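Local structure of lipase, class 3 (Penicillium roqueforti FM164, 6L7N) at residues A25-S37 / A49-T61. The protein probably hydrolyses ester bonds of acylglycerols, acting as a fungal class 3 lipase. Residues are numbered along the deposited sequence; the frame is centred on the assembly and turned at random.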
# COMPACT_ATOMS: atom_id res chain seq x y z
N ALA A 25 16.42 -2.22 3.54
CA ALA A 25 16.80 -2.48 4.92
C ALA A 25 17.49 -1.28 5.55
O ALA A 25 17.33 -1.03 6.75
CB ALA A 25 17.72 -3.70 5.02
N ASP A 26 18.26 -0.53 4.76
CA ASP A 26 18.89 0.69 5.26
C ASP A 26 17.86 1.68 5.79
O ASP A 26 18.18 2.48 6.67
CB ASP A 26 19.69 1.35 4.16
CG ASP A 26 20.41 0.35 3.30
OD1 ASP A 26 20.96 -0.62 3.87
OD2 ASP A 26 20.41 0.52 2.05
N ASP A 27 16.65 1.67 5.25
CA ASP A 27 15.67 2.65 5.70
C ASP A 27 14.86 2.14 6.89
O ASP A 27 14.61 2.90 7.83
CB ASP A 27 14.73 3.04 4.56
CG ASP A 27 15.41 3.92 3.51
OD1 ASP A 27 16.13 4.88 3.89
OD2 ASP A 27 15.23 3.64 2.32
N TYR A 28 14.46 0.88 6.89
CA TYR A 28 13.64 0.42 8.00
C TYR A 28 14.46 -0.07 9.20
O TYR A 28 13.88 -0.44 10.22
CB TYR A 28 12.64 -0.66 7.54
CG TYR A 28 13.17 -1.96 6.97
CD1 TYR A 28 13.75 -2.92 7.79
CD2 TYR A 28 13.02 -2.26 5.62
CE1 TYR A 28 14.21 -4.13 7.27
CE2 TYR A 28 13.48 -3.47 5.08
CZ TYR A 28 14.07 -4.40 5.91
OH TYR A 28 14.51 -5.60 5.40
N THR A 29 15.79 -0.02 9.12
CA THR A 29 16.63 -0.16 10.30
C THR A 29 17.38 1.13 10.60
O THR A 29 18.33 1.11 11.39
CB THR A 29 17.64 -1.29 10.13
OG1 THR A 29 18.62 -0.91 9.17
CG2 THR A 29 16.94 -2.58 9.69
N ALA A 30 16.99 2.23 9.98
CA ALA A 30 17.70 3.49 10.17
C ALA A 30 17.52 4.00 11.60
O ALA A 30 16.56 3.66 12.31
CB ALA A 30 17.21 4.53 9.17
N GLN A 31 18.48 4.80 12.03
CA GLN A 31 18.40 5.46 13.32
C GLN A 31 17.47 6.66 13.24
O GLN A 31 17.34 7.30 12.19
CB GLN A 31 19.79 5.89 13.80
CG GLN A 31 20.58 4.73 14.38
CD GLN A 31 19.88 4.08 15.56
OE1 GLN A 31 19.34 4.76 16.43
NE2 GLN A 31 19.86 2.75 15.58
N VAL A 32 16.80 6.95 14.36
CA VAL A 32 15.90 8.09 14.45
C VAL A 32 16.60 9.32 13.90
O VAL A 32 17.72 9.65 14.30
CB VAL A 32 15.43 8.30 15.90
CG1 VAL A 32 14.93 9.72 16.10
CG2 VAL A 32 14.35 7.31 16.26
N GLY A 33 15.94 10.00 12.97
CA GLY A 33 16.45 11.23 12.40
C GLY A 33 17.24 11.06 11.12
O GLY A 33 17.49 12.05 10.43
N ALA A 34 17.64 9.83 10.77
CA ALA A 34 18.33 9.61 9.51
C ALA A 34 17.42 9.94 8.33
O ALA A 34 16.19 9.83 8.41
CB ALA A 34 18.81 8.16 9.41
N LYS A 35 18.04 10.33 7.22
CA LYS A 35 17.30 10.63 6.00
C LYS A 35 16.94 9.36 5.25
O LYS A 35 17.75 8.44 5.15
CB LYS A 35 18.14 11.54 5.09
CG LYS A 35 18.66 12.78 5.80
CD LYS A 35 19.99 13.27 5.20
CE LYS A 35 20.44 14.55 5.89
NZ LYS A 35 21.36 15.37 5.04
N ILE A 36 15.70 9.30 4.73
CA ILE A 36 15.34 8.22 3.81
C ILE A 36 16.20 8.31 2.56
O ILE A 36 16.37 9.39 1.98
CB ILE A 36 13.85 8.31 3.43
CG1 ILE A 36 12.93 7.89 4.59
CG2 ILE A 36 13.56 7.49 2.18
CD1 ILE A 36 11.47 8.26 4.33
N SER A 37 16.70 7.16 2.10
CA SER A 37 17.51 7.13 0.90
C SER A 37 17.28 5.81 0.18
O SER A 37 17.06 4.78 0.82
CB SER A 37 19.01 7.29 1.22
OG SER A 37 19.72 7.55 0.03
N ALA A 49 12.49 15.78 -0.85
CA ALA A 49 11.76 16.39 0.26
C ALA A 49 12.58 16.50 1.53
O ALA A 49 12.18 17.22 2.45
CB ALA A 49 10.48 15.59 0.54
N GLY A 50 13.70 15.79 1.64
CA GLY A 50 14.45 15.78 2.89
C GLY A 50 13.85 14.93 4.00
O GLY A 50 14.33 14.98 5.13
N ALA A 51 12.81 14.16 3.71
CA ALA A 51 12.10 13.40 4.74
C ALA A 51 13.05 12.52 5.55
O ALA A 51 13.97 11.91 5.01
CB ALA A 51 11.02 12.56 4.07
N THR A 52 12.80 12.45 6.87
CA THR A 52 13.62 11.72 7.83
C THR A 52 12.79 10.69 8.59
O THR A 52 11.58 10.85 8.78
CB THR A 52 14.27 12.66 8.84
OG1 THR A 52 13.26 13.31 9.61
CG2 THR A 52 15.08 13.72 8.13
N VAL A 53 13.46 9.64 9.06
CA VAL A 53 12.76 8.55 9.75
C VAL A 53 12.48 8.94 11.19
O VAL A 53 13.41 9.27 11.95
CB VAL A 53 13.59 7.26 9.69
CG1 VAL A 53 12.96 6.21 10.60
CG2 VAL A 53 13.67 6.76 8.27
N PHE A 54 11.19 8.87 11.60
CA PHE A 54 10.86 9.01 13.01
C PHE A 54 10.95 7.71 13.77
O PHE A 54 11.45 7.68 14.91
CB PHE A 54 9.45 9.55 13.15
CG PHE A 54 9.41 10.99 13.25
CD1 PHE A 54 9.51 11.62 14.46
CD2 PHE A 54 9.27 11.76 12.15
CE1 PHE A 54 9.48 13.01 14.54
CE2 PHE A 54 9.24 13.17 12.25
CZ PHE A 54 9.37 13.78 13.44
N TYR A 55 10.41 6.66 13.18
CA TYR A 55 10.42 5.35 13.79
C TYR A 55 10.53 4.34 12.68
O TYR A 55 10.18 4.63 11.54
CB TYR A 55 9.14 5.07 14.60
CG TYR A 55 8.89 6.02 15.75
CD1 TYR A 55 9.59 5.88 16.95
CD2 TYR A 55 7.95 7.03 15.66
CE1 TYR A 55 9.36 6.72 18.01
CE2 TYR A 55 7.72 7.90 16.72
CZ TYR A 55 8.42 7.73 17.89
OH TYR A 55 8.21 8.58 18.97
N ASP A 56 11.03 3.15 13.00
CA ASP A 56 10.98 2.09 12.01
C ASP A 56 10.89 0.74 12.70
O ASP A 56 11.08 0.61 13.91
CB ASP A 56 12.17 2.12 11.05
CG ASP A 56 13.48 2.33 11.75
OD1 ASP A 56 13.68 1.78 12.86
OD2 ASP A 56 14.32 3.05 11.15
N PHE A 57 10.59 -0.27 11.89
CA PHE A 57 10.39 -1.62 12.39
C PHE A 57 10.85 -2.59 11.31
O PHE A 57 10.52 -2.42 10.13
CB PHE A 57 8.93 -1.85 12.80
CG PHE A 57 7.91 -1.33 11.82
CD1 PHE A 57 7.54 0.01 11.80
CD2 PHE A 57 7.28 -2.20 10.94
CE1 PHE A 57 6.59 0.48 10.91
CE2 PHE A 57 6.32 -1.74 10.05
CZ PHE A 57 5.98 -0.39 10.04
N SER A 58 11.63 -3.59 11.71
CA SER A 58 12.36 -4.42 10.76
C SER A 58 11.72 -5.79 10.65
O SER A 58 11.08 -6.28 11.59
CB SER A 58 13.82 -4.58 11.19
OG SER A 58 14.53 -5.42 10.29
N ASN A 59 11.91 -6.42 9.49
CA ASN A 59 11.60 -7.84 9.43
C ASN A 59 12.68 -8.60 10.19
O ASN A 59 13.77 -8.08 10.49
CB ASN A 59 11.45 -8.33 7.98
CG ASN A 59 12.70 -8.11 7.10
OD1 ASN A 59 12.74 -8.55 5.95
ND2 ASN A 59 13.71 -7.44 7.65
N ALA A 60 12.36 -9.84 10.53
CA ALA A 60 13.22 -10.60 11.41
C ALA A 60 12.78 -12.06 11.41
O ALA A 60 12.13 -12.51 10.46
CB ALA A 60 13.18 -10.03 12.83
N THR A 61 13.18 -12.80 12.44
CA THR A 61 12.76 -14.19 12.56
C THR A 61 11.29 -14.31 12.95
O THR A 61 10.71 -15.39 12.81
CB THR A 61 13.62 -14.90 13.61
OG1 THR A 61 13.43 -14.29 14.89
CG2 THR A 61 15.09 -14.82 13.23
O HOH W 1 15.51 12.00 2.46
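The Tyr28 ring meets Ser58 at its edge, where OG lies near the ring plane, 3.3 Å from CE1, while Ala25 CA sits over one face, offset toward the rim. The Asn59 amide, its plane 86° from the ring, comes in obliquely and brings ND2 to 3.0 Å from Tyr28 OH. With chi1 at 62°, Tyr28 CG stands between its backbone N and carbonyl carbon, and the ring thereby reaches along Ser58 to Asn59. The other end of that amide is fixed by a hydrogen bond from Arg83 to OD1. Replacing the Tyr28 ring by an alanine is likely to open a gap beside Ser58 and leave the Asn59 amide without the hydroxyl next to it. Farther along, Asp56 turns its carboxylate into the loop: OD2 lies 2.6 Å from Ala30 O. Three backbone hydrogen bonds join the segments. Gly33 N donates to Val53 O at 2.8 Å and 171°, Val53 N to Ala34 O at 2.8 Å, and Ile36 N to Ala51 O; a water bridges Ile36 O and Ala51 O. Beside this pairing, Ile36 CG1 packs against Val53 CG2 at 3.9 Å, the two side chains meeting at about a right angle. A type II turn from Gln31 to Ala34 carries the loop into this pairing, whose single beta bridge joins Lys35 and Thr52. Strand 52-57 is one of the two edge strands of the mixed sheet, next to strand 66-72, with a classic bulge at Phe54 and Tyr55 opposite Ile69; the N-terminal loop thus borders the sheet edge of an alpha/beta-hydrolase fold.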